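Local structure of Ral guanine nucleotide dissociation stimulator-like 2 (Mus musculus, 4JGW) at residues Ser191-Leu199 / Val261-Ser269. The protein probably acts as a guanine nucleotide exchange factor and is a putative effector of Ras and/or Rap, binding GTP-bound Rap1A and H-Ras in vitro. Numbering follows the deposited sequence.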
loop_
_atom_site.group_PDB
_atom_site.type_symbol
_atom_site.label_atom_id
_atom_site.label_comp_id
_atom_site.label_asym_id
_atom_site.label_seq_id
_atom_site.Cartn_x
_atom_site.Cartn_y
_atom_site.Cartn_z
ATOM N N SER A 191 13.904 26.139 -19.754
ATOM C CA SER A 191 14.694 26.441 -18.558
ATOM C C SER A 191 13.998 25.952 -17.280
ATOM O O SER A 191 12.774 25.797 -17.267
ATOM C CB SER A 191 14.959 27.949 -18.475
ATOM O OG SER A 191 13.748 28.674 -18.349
ATOM N N PRO A 192 14.776 25.702 -16.204
ATOM C CA PRO A 192 14.205 25.279 -14.920
ATOM C C PRO A 192 13.146 26.249 -14.395
ATOM O O PRO A 192 13.332 27.469 -14.455
ATOM C CB PRO A 192 15.421 25.263 -13.978
ATOM C CG PRO A 192 16.494 26.028 -14.694
ATOM C CD PRO A 192 16.247 25.764 -16.137
ATOM N N ALA A 193 12.045 25.696 -13.890
ATOM C CA ALA A 193 10.930 26.494 -13.388
ATOM C C ALA A 193 11.313 27.273 -12.135
ATOM O O ALA A 193 12.077 26.786 -11.300
ATOM C CB ALA A 193 9.725 25.607 -13.112
ATOM N N ASP A 194 10.787 28.490 -12.028
ATOM C CA ASP A 194 10.952 29.317 -10.841
ATOM C C ASP A 194 10.130 28.693 -9.711
ATOM O O ASP A 194 8.904 28.610 -9.814
ATOM C CB ASP A 194 10.494 30.755 -11.132
ATOM C CG ASP A 194 10.759 31.722 -9.976
ATOM O OD1 ASP A 194 10.995 31.282 -8.829
ATOM O OD2 ASP A 194 10.717 32.947 -10.220
ATOM N N PRO A 195 10.804 28.236 -8.638
ATOM C CA PRO A 195 10.094 27.612 -7.520
ATOM C C PRO A 195 9.127 28.570 -6.818
ATOM O O PRO A 195 8.097 28.129 -6.305
ATOM C CB PRO A 195 11.224 27.183 -6.575
ATOM C CG PRO A 195 12.393 28.031 -6.951
ATOM C CD PRO A 195 12.264 28.249 -8.422
ATOM N N THR A 196 9.449 29.865 -6.823
ATOM C CA THR A 196 8.603 30.887 -6.195
ATOM C C THR A 196 7.310 31.173 -6.980
ATOM O O THR A 196 6.457 31.931 -6.517
ATOM C CB THR A 196 9.373 32.218 -5.935
ATOM O OG1 THR A 196 9.611 32.902 -7.171
ATOM C CG2 THR A 196 10.704 31.960 -5.231
ATOM N N ASP A 197 7.169 30.559 -8.155
ATOM C CA ASP A 197 5.963 30.701 -8.978
ATOM C C ASP A 197 4.746 29.962 -8.421
ATOM O O ASP A 197 3.667 30.003 -9.013
ATOM C CB ASP A 197 6.224 30.262 -10.424
ATOM C CG ASP A 197 6.781 31.380 -11.292
ATOM O OD1 ASP A 197 6.797 32.551 -10.851
ATOM O OD2 ASP A 197 7.197 31.082 -12.431
ATOM N N VAL A 198 4.927 29.288 -7.285
ATOM C CA VAL A 198 3.811 28.695 -6.543
ATOM C C VAL A 198 2.754 29.766 -6.234
ATOM O O VAL A 198 1.562 29.466 -6.141
ATOM C CB VAL A 198 4.295 27.977 -5.244
ATOM C CG1 VAL A 198 4.931 28.958 -4.263
ATOM C CG2 VAL A 198 3.156 27.208 -4.581
ATOM N N LEU A 199 3.214 31.013 -6.113
ATOM C CA LEU A 199 2.362 32.173 -5.837
ATOM C C LEU A 199 1.431 32.526 -6.996
ATOM O O LEU A 199 0.381 33.130 -6.788
ATOM C CB LEU A 199 3.228 33.392 -5.491
ATOM C CG LEU A 199 4.092 33.368 -4.225
ATOM C CD1 LEU A 199 5.057 34.542 -4.219
ATOM C CD2 LEU A 199 3.244 33.364 -2.952
ATOM N N VAL A 261 10.564 23.351 0.332
ATOM C CA VAL A 261 11.865 23.802 0.833
ATOM C C VAL A 261 12.528 24.751 -0.172
ATOM O O VAL A 261 12.974 25.841 0.191
ATOM C CB VAL A 261 12.800 22.601 1.146
ATOM C CG1 VAL A 261 14.212 23.072 1.469
ATOM C CG2 VAL A 261 12.243 21.766 2.299
ATOM N N SER A 262 12.553 24.330 -1.436
ATOM C CA SER A 262 13.185 25.077 -2.522
ATOM C C SER A 262 12.572 26.467 -2.742
ATOM O O SER A 262 13.301 27.458 -2.857
ATOM C CB SER A 262 13.133 24.251 -3.813
ATOM O OG SER A 262 13.739 24.932 -4.896
ATOM N N SER A 263 11.241 26.537 -2.782
ATOM C CA SER A 263 10.538 27.793 -3.064
ATOM C C SER A 263 10.611 28.786 -1.909
ATOM O O SER A 263 10.790 29.985 -2.131
ATOM C CB SER A 263 9.081 27.539 -3.459
ATOM O OG SER A 263 8.275 27.270 -2.331
ATOM N N VAL A 264 10.471 28.279 -0.684
ATOM C CA VAL A 264 10.601 29.100 0.520
ATOM C C VAL A 264 12.002 29.715 0.598
ATOM O O VAL A 264 12.155 30.884 0.956
ATOM C CB VAL A 264 10.257 28.298 1.808
ATOM C CG1 VAL A 264 10.734 29.024 3.059
ATOM C CG2 VAL A 264 8.757 28.044 1.890
ATOM N N LEU A 265 13.015 28.931 0.237
ATOM C CA LEU A 265 14.390 29.423 0.196
ATOM C C LEU A 265 14.685 30.214 -1.081
ATOM O O LEU A 265 15.743 30.834 -1.199
ATOM C CB LEU A 265 15.388 28.271 0.361
ATOM C CG LEU A 265 15.432 27.574 1.726
ATOM C CD1 LEU A 265 16.300 26.329 1.657
ATOM C CD2 LEU A 265 15.920 28.509 2.830
ATOM N N GLY A 266 13.742 30.189 -2.023
ATOM C CA GLY A 266 13.871 30.892 -3.301
ATOM C C GLY A 266 15.060 30.423 -4.117
ATOM O O GLY A 266 15.650 31.197 -4.874
ATOM N N ALA A 267 15.402 29.147 -3.959
ATOM C CA ALA A 267 16.604 28.579 -4.555
ATOM C C ALA A 267 16.296 27.536 -5.627
ATOM O O ALA A 267 15.269 26.858 -5.575
ATOM C CB ALA A 267 17.496 27.987 -3.473
ATOM N N THR A 268 17.202 27.417 -6.592
ATOM C CA THR A 268 17.083 26.436 -7.663
ATOM C C THR A 268 18.350 25.586 -7.720
ATOM O O THR A 268 19.458 26.114 -7.855
ATOM C CB THR A 268 16.826 27.119 -9.023
ATOM O OG1 THR A 268 15.670 27.960 -8.923
ATOM C CG2 THR A 268 16.603 26.087 -10.119
ATOM N N SER A 269 18.175 24.272 -7.599
ATOM C CA SER A 269 19.289 23.329 -7.660
ATOM C C SER A 269 19.728 23.136 -9.107
ATOM O O SER A 269 19.019 22.514 -9.900
ATOM C CB SER A 269 18.895 21.990 -7.028
ATOM O OG SER A 269 20.011 21.125 -6.902
#
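Pro195 carries this contact, its ring set into the bend where helix 244-264 turns into strand 267-269. No hydrogen bond crosses between the segments; van der Waals contact holds the ring, much of it against oxygens. Pro195 CB lies 3.6 Å from Ser263 CA, and Pro195 CG comes 3.4 Å from Ala267 O. Pro195 CD rests 3.5 Å from Thr268 OG1, Pro195 and Thr268 crossing at about a right angle. With chi1 at -55°, Thr268 keeps OG1 beside its backbone N, against the proline, and leaves CG2 anti to that N, 4.1 Å from Pro192 CB. Beyond the ring, Thr196 CG2 packs over Ser263 O and Gly266 CA.

Hydrogen bonds hold each side in shape. Asp194 OD1 accepts from Thr196 N (2.9 Å), an Asx turn, and also from Thr196 OG1 (2.7 Å), both from one face of the carboxylate and well out of its plane; Arg280 adds a salt bridge to this oxygen. On the other segment, a Schellman motif with Gly266 as C-prime ends the helix (Ala267 N to Ser262 O; Gly266 N to Ser263 O, weak), and Ser262 OG donates to Ala267 O at 2.6 Å, next to the proline ring. Ser263 OG turns to Trp294.

The loop leading into helix 203-219 thus covers this helix-strand junction of the Ras-GEF domain, with helices 284-303 and 445-453 meeting Val198 and strand 277-279 pairing with 267-269.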